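Hemolysin (Xylella fastidiosa, PDB 2R8D) is of uncertain function, perhaps flavin-binding like its family; its transporter-associated domain binds magnesium and manganese between two subunits. Local coordinates at residues E33-E38 / F68-W73; R60-G65 / I75-L80. One frame throughout, in Å; residues are numbered along the deposited sequence.

In the fold
Both contacts tie into one β-hairpin, strands 67-70 and 73-76 of the antiparallel sheet. Contact 1 packs the end of helix 28-35 on its turn, while contact 2 folds the loop after helix 50-58 against the chain that leaves its second strand. Their centres are about 18 Å apart, on opposite sides of the chain's centre, but the strands connect them: Phe68 O lies 2.9 Å from Ile75 N, a probable hydrogen bond, and Trp70 CE3 packs 3.9 Å from Ile75 CD1. Contact 2 holds the metal ligand Asp79, whose carboxylate binds magnesium and manganese where the two subunits meet. Contact 1 lies away from those metals.

Contact 1. Residues E33-E38 / F68-W73; sequences EVLGAE and FDWAGW
Leu35 meets two tryptophans in two different ways, one methyl to each. Its CD2 stands over the face of Trp73, 3.5 Å from the centroid of the six-membered ring and only 4° off the ring normal, a well-centred CH-pi contact. Leu35 CB lies over the same indole near its other end, 3.7 Å from Trp73 NE1, which makes the leucine run along the ring instead of touching it at one point. The second methyl, CD1, reaches the rim of Trp70 close to its plane, 3.7 Å from CZ3, and the two side chains are roughly perpendicular. The two indoles leave the hairpin differently: Trp70 CG is anti to its backbone N (chi1 175°), whereas Trp73 CG sits beside the N (chi1 -71°), and Leu35 fits between one ring's edge and the other's face.

Past Gly36, Ala37 CB abuts Ala71 CB at 3.8 Å. Ala71 CB in turn lies over the centre of the Trp70 ring, 3.9 Å above its plane. At the margin Glu38 extends its chain past this pair, OE2 coming 4.1 Å from Ala71 CB; the carboxylate is salt-bridged to Arg32 of helix 28-35. Leu90 of strand 89-92 touches both Leu35 and Trp73 and extends the apolar cluster into the sheet.

Trp70 and Trp73 pair through backbone bonds in both directions, with Ala71 and Gly72 at the corners. This is a two-residue β-hairpin closed by a type I' turn, packed against helix 28-35 just before the chain leaves helical geometry at Gly36, whose phi is positive.

Contact 2. Residues R60-G65 / I75-L80; sequences RIPHVG and IEIVDL. With MG (magnesium ion), chain C; MN (manganese (II) ion), chain B.
Val64 lies alongside Ile77 where the two backbones come closest, and Gly65 N donates a nearly straight hydrogen bond to Ile77 O (2.8 Å, 168°). The branches of Val64 divide the work. CG1, anti to the backbone N (chi1 171°), rests against the carbonyls of Ile77 and Val78, while CG2 lies 3.8 Å from Leu80 CB and also touches Ile77 CG2. Ile77 turns CG1 beside its own N (chi1 -49°), which brings that atom 3.6 Å from Pro62 CG, the two side chains crossing at about a right angle. Leu80 reaches back to the start of the loop, its CD1 3.6 Å from Ile61 CG2.

Glu76 is extended, and a water donates to both its OE2 and Gly65 O; the carboxylate is also salt-bridged to Arg15 of the second subunit. Asp79 points away from the loop and bridges two metals, OD1 to magnesium (2.2 Å) and OD2 to manganese (2.1 Å). A magnesium-bound water donates to Leu80 O. Asp81, Asp86 and Asp79 of the second subunit also bind the manganese.

Ile77 packs on Cys54 of helix 50-58 and on Ile85 of strand 84-85, which also touches Pro62 and Leu80, placing the loop between that helix, the end of strand 73-76 and the two-stranded sheet 80-81/84-85.

Contact 1. Residues E33-E38 / F68-W73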
loop_
_atom_site.group_PDB
_atom_site.type_symbol
_atom_site.label_atom_id
_atom_site.label_comp_id
_atom_site.label_asym_id
_atom_site.label_seq_id
_atom_site.Cartn_x
_atom_site.Cartn_y
_atom_site.Cartn_z
ATOM N N GLU A 33 2.183 -20.790 2.291
ATOM C CA GLU A 33 2.399 -21.249 3.633
ATOM C C GLU A 33 1.916 -20.198 4.629
ATOM O O GLU A 33 1.363 -20.538 5.667
ATOM C CB GLU A 33 3.880 -21.576 3.826
ATOM C CG GLU A 33 4.355 -21.476 5.251
ATOM C CD GLU A 33 5.127 -22.694 5.677
ATOM O OE1 GLU A 33 6.158 -23.026 5.028
ATOM O OE2 GLU A 33 4.685 -23.321 6.666
ATOM N N VAL A 34 2.104 -18.931 4.299
ATOM C CA VAL A 34 1.664 -17.856 5.172
ATOM C C VAL A 34 0.132 -17.770 5.233
ATOM O O VAL A 34 -0.439 -17.699 6.319
ATOM C CB VAL A 34 2.287 -16.505 4.772
ATOM C CG1 VAL A 34 1.614 -15.381 5.502
ATOM C CG2 VAL A 34 3.776 -16.523 5.061
ATOM N N LEU A 35 -0.517 -17.830 4.074
ATOM C CA LEU A 35 -1.967 -17.781 3.970
ATOM C C LEU A 35 -2.659 -19.096 4.342
ATOM O O LEU A 35 -3.877 -19.132 4.500
ATOM C CB LEU A 35 -2.364 -17.383 2.547
ATOM C CG LEU A 35 -1.684 -16.134 1.970
ATOM C CD1 LEU A 35 -2.078 -15.975 0.514
ATOM C CD2 LEU A 35 -2.011 -14.874 2.770
ATOM N N GLY A 36 -1.887 -20.169 4.481
ATOM C CA GLY A 36 -2.452 -21.509 4.625
ATOM C C GLY A 36 -3.299 -21.874 3.417
ATOM O O GLY A 36 -4.378 -22.432 3.566
ATOM N N ALA A 37 -2.799 -21.567 2.220
ATOM C CA ALA A 37 -3.545 -21.784 0.979
ATOM C C ALA A 37 -3.038 -22.977 0.154
ATOM O O ALA A 37 -1.839 -23.096 -0.115
ATOM C CB ALA A 37 -3.533 -20.510 0.140
ATOM N N GLU A 38 -3.962 -23.844 -0.262
ATOM C CA GLU A 38 -3.648 -25.050 -1.074
ATOM C C GLU A 38 -2.425 -25.808 -0.550
ATOM O O GLU A 38 -2.555 -26.874 0.053
ATOM C CB GLU A 38 -3.430 -24.705 -2.561
ATOM C CG GLU A 38 -4.427 -23.703 -3.161
ATOM C CD GLU A 38 -4.319 -23.598 -4.681
ATOM O OE1 GLU A 38 -4.268 -24.658 -5.357
ATOM O OE2 GLU A 38 -4.293 -22.454 -5.195
ATOM N N PHE A 68 -7.462 -9.011 -7.743
ATOM C CA PHE A 68 -8.083 -10.268 -8.152
ATOM C C PHE A 68 -8.195 -11.179 -6.946
ATOM O O PHE A 68 -7.555 -10.946 -5.921
ATOM C CB PHE A 68 -7.317 -10.944 -9.304
ATOM C CG PHE A 68 -5.887 -11.321 -8.981
ATOM C CD1 PHE A 68 -4.878 -10.352 -8.921
ATOM C CD2 PHE A 68 -5.536 -12.654 -8.745
ATOM C CE1 PHE A 68 -3.554 -10.704 -8.643
ATOM C CE2 PHE A 68 -4.198 -13.004 -8.444
ATOM C CZ PHE A 68 -3.220 -12.037 -8.404
ATOM N N ASP A 69 -9.007 -12.214 -7.089
ATOM C CA ASP A 69 -9.213 -13.200 -6.043
ATOM C C ASP A 69 -8.454 -14.489 -6.332
ATOM O O ASP A 69 -8.505 -15.032 -7.450
ATOM C CB ASP A 69 -10.709 -13.449 -5.868
ATOM C CG ASP A 69 -11.434 -12.215 -5.330
ATOM O OD1 ASP A 69 -10.768 -11.296 -4.799
ATOM O OD2 ASP A 69 -12.665 -12.159 -5.404
ATOM N N TRP A 70 -7.728 -14.961 -5.326
ATOM C CA TRP A 70 -6.893 -16.146 -5.474
ATOM C C TRP A 70 -6.878 -16.928 -4.170
ATOM O O TRP A 70 -6.577 -16.378 -3.106
ATOM C CB TRP A 70 -5.472 -15.728 -5.892
ATOM C CG TRP A 70 -4.483 -16.859 -5.955
ATOM C CD1 TRP A 70 -4.358 -17.793 -6.948
ATOM C CD2 TRP A 70 -3.498 -17.185 -4.971
ATOM N NE1 TRP A 70 -3.350 -18.676 -6.643
ATOM C CE2 TRP A 70 -2.801 -18.323 -5.437
ATOM C CE3 TRP A 70 -3.134 -16.619 -3.737
ATOM C CZ2 TRP A 70 -1.754 -18.914 -4.716
ATOM C CZ3 TRP A 70 -2.089 -17.203 -3.015
ATOM C CH2 TRP A 70 -1.410 -18.339 -3.513
ATOM N N ALA A 71 -7.247 -18.202 -4.264
ATOM C CA ALA A 71 -7.209 -19.139 -3.133
ATOM C C ALA A 71 -7.939 -18.622 -1.882
ATOM O O ALA A 71 -7.454 -18.797 -0.761
ATOM C CB ALA A 71 -5.741 -19.492 -2.797
ATOM N N GLY A 72 -9.098 -17.992 -2.082
ATOM C CA GLY A 72 -9.870 -17.402 -0.979
ATOM C C GLY A 72 -9.369 -16.065 -0.437
ATOM O O GLY A 72 -9.832 -15.612 0.608
ATOM N N TRP A 73 -8.454 -15.414 -1.152
ATOM C CA TRP A 73 -7.906 -14.113 -0.735
ATOM C C TRP A 73 -8.036 -13.102 -1.864
ATOM O O TRP A 73 -7.993 -13.467 -3.052
ATOM C CB TRP A 73 -6.416 -14.246 -0.390
ATOM C CG TRP A 73 -6.174 -15.002 0.875
ATOM C CD1 TRP A 73 -6.287 -16.352 1.069
ATOM C CD2 TRP A 73 -5.775 -14.448 2.123
ATOM N NE1 TRP A 73 -5.983 -16.670 2.375
ATOM C CE2 TRP A 73 -5.662 -15.523 3.044
ATOM C CE3 TRP A 73 -5.484 -13.153 2.553
ATOM C CZ2 TRP A 73 -5.284 -15.337 4.382
ATOM C CZ3 TRP A 73 -5.119 -12.962 3.880
ATOM C CH2 TRP A 73 -5.026 -14.061 4.788
#

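Contact 2. Residues R60-G65 / I75-L80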
loop_
_atom_site.group_PDB
_atom_site.type_symbol
_atom_site.label_atom_id
_atom_site.label_comp_id
_atom_site.label_asym_id
_atom_site.label_seq_id
_atom_site.Cartn_x
_atom_site.Cartn_y
_atom_site.Cartn_z
ATOM N N ARG A 60 -0.599 -8.117 -18.183
ATOM C CA ARG A 60 -0.151 -6.745 -18.389
ATOM C C ARG A 60 0.248 -6.210 -17.030
ATOM O O ARG A 60 -0.020 -6.848 -16.018
ATOM C CB ARG A 60 -1.263 -5.863 -18.997
ATOM C CG ARG A 60 -2.489 -5.759 -18.132
ATOM C CD ARG A 60 -3.636 -4.941 -18.722
ATOM N NE ARG A 60 -4.860 -5.276 -17.997
ATOM C CZ ARG A 60 -5.219 -4.761 -16.818
ATOM N NH1 ARG A 60 -6.340 -5.162 -16.236
ATOM N NH2 ARG A 60 -4.486 -3.836 -16.220
ATOM N N ILE A 61 0.905 -5.054 -17.010
ATOM C CA ILE A 61 1.248 -4.408 -15.751
ATOM C C ILE A 61 -0.013 -3.685 -15.247
ATOM O O ILE A 61 -0.495 -2.777 -15.907
ATOM C CB ILE A 61 2.391 -3.387 -15.931
ATOM C CG1 ILE A 61 3.628 -4.060 -16.546
ATOM C CG2 ILE A 61 2.689 -2.697 -14.598
ATOM C CD1 ILE A 61 4.571 -3.121 -17.239
ATOM N N PRO A 62 -0.537 -4.084 -14.079
ATOM C CA PRO A 62 -1.808 -3.522 -13.601
ATOM C C PRO A 62 -1.685 -2.114 -12.984
ATOM O O PRO A 62 -0.590 -1.706 -12.580
ATOM C CB PRO A 62 -2.265 -4.532 -12.547
ATOM C CG PRO A 62 -0.988 -5.104 -11.999
ATOM C CD PRO A 62 0.025 -5.085 -13.148
ATOM N N HIS A 63 -2.801 -1.381 -12.925
ATOM C CA HIS A 63 -2.862 -0.141 -12.180
ATOM C C HIS A 63 -2.914 -0.444 -10.681
ATOM O O HIS A 63 -3.443 -1.464 -10.245
ATOM C CB HIS A 63 -4.126 0.654 -12.548
ATOM C CG HIS A 63 -4.149 1.156 -13.953
ATOM N ND1 HIS A 63 -4.332 0.328 -15.042
ATOM C CD2 HIS A 63 -4.081 2.418 -14.446
ATOM C CE1 HIS A 63 -4.334 1.051 -16.146
ATOM N NE2 HIS A 63 -4.193 2.323 -15.813
ATOM N N VAL A 64 -2.362 0.458 -9.882
ATOM C CA VAL A 64 -2.638 0.459 -8.465
ATOM C C VAL A 64 -4.158 0.487 -8.258
ATOM O O VAL A 64 -4.869 1.165 -8.987
ATOM C CB VAL A 64 -1.923 1.653 -7.795
ATOM C CG1 VAL A 64 -2.358 1.830 -6.365
ATOM C CG2 VAL A 64 -0.399 1.460 -7.890
ATOM N N GLY A 65 -4.634 -0.304 -7.298
ATOM C CA GLY A 65 -6.041 -0.403 -6.992
ATOM C C GLY A 65 -6.740 -1.540 -7.705
ATOM O O GLY A 65 -7.828 -1.932 -7.313
ATOM N N ILE A 75 -6.150 -10.058 -3.599
ATOM C CA ILE A 75 -4.851 -9.477 -3.818
ATOM C C ILE A 75 -5.069 -8.154 -4.568
ATOM O O ILE A 75 -5.636 -8.151 -5.660
ATOM C CB ILE A 75 -3.970 -10.424 -4.699
ATOM C CG1 ILE A 75 -3.902 -11.848 -4.057
ATOM C CG2 ILE A 75 -2.597 -9.742 -5.028
ATOM C CD1 ILE A 75 -3.032 -12.840 -4.785
ATOM N N GLU A 76 -4.610 -7.050 -3.984
ATOM C CA GLU A 76 -4.768 -5.701 -4.575
ATOM C C GLU A 76 -3.399 -5.066 -4.727
ATOM O O GLU A 76 -2.573 -5.153 -3.816
ATOM C CB GLU A 76 -5.672 -4.829 -3.676
ATOM C CG GLU A 76 -5.851 -3.389 -4.167
ATOM C CD GLU A 76 -6.701 -2.516 -3.246
ATOM O OE1 GLU A 76 -7.284 -3.025 -2.233
ATOM O OE2 GLU A 76 -6.796 -1.296 -3.528
ATOM N N ILE A 77 -3.135 -4.451 -5.887
ATOM C CA ILE A 77 -1.890 -3.720 -6.104
ATOM C C ILE A 77 -1.957 -2.411 -5.341
ATOM O O ILE A 77 -2.923 -1.674 -5.493
ATOM C CB ILE A 77 -1.719 -3.344 -7.593
ATOM C CG1 ILE A 77 -1.964 -4.561 -8.529
ATOM C CG2 ILE A 77 -0.386 -2.589 -7.839
ATOM C CD1 ILE A 77 -1.144 -5.771 -8.286
ATOM N N VAL A 78 -0.971 -2.121 -4.500
ATOM C CA VAL A 78 -1.036 -0.850 -3.733
ATOM C C VAL A 78 0.109 0.105 -4.038
ATOM O O VAL A 78 0.011 1.296 -3.766
ATOM C CB VAL A 78 -1.251 -1.031 -2.190
ATOM C CG1 VAL A 78 -2.647 -1.630 -1.909
ATOM C CG2 VAL A 78 -0.170 -1.822 -1.544
ATOM N N ASP A 79 1.179 -0.431 -4.610
ATOM C CA ASP A 79 2.344 0.370 -5.005
ATOM C C ASP A 79 3.035 -0.208 -6.245
ATOM O O ASP A 79 3.464 -1.374 -6.255
ATOM C CB ASP A 79 3.329 0.471 -3.827
ATOM C CG ASP A 79 4.562 1.292 -4.171
ATOM O OD1 ASP A 79 4.419 2.442 -4.604
ATOM O OD2 ASP A 79 5.684 0.770 -4.068
ATOM N N LEU A 80 3.142 0.616 -7.288
ATOM C CA LEU A 80 3.795 0.235 -8.531
ATOM C C LEU A 80 4.979 1.172 -8.786
ATOM O O LEU A 80 4.778 2.381 -8.994
ATOM C CB LEU A 80 2.769 0.320 -9.684
ATOM C CG LEU A 80 3.161 -0.030 -11.113
ATOM C CD1 LEU A 80 3.411 -1.570 -11.282
ATOM C CD2 LEU A 80 2.109 0.515 -12.110
HETATM MG MG MG C . 5.873 3.874 -5.345
HETATM MN MN MN B . 7.570 1.203 -3.360
HETATM O O HOH W 1 -9.224 -0.872 -4.984
HETATM O O HOH W 2 5.059 4.374 -7.085
HETATM O O HOH W 3 7.584 5.259 -5.872
HETATM O O HOH W 4 5.012 5.575 -4.289
#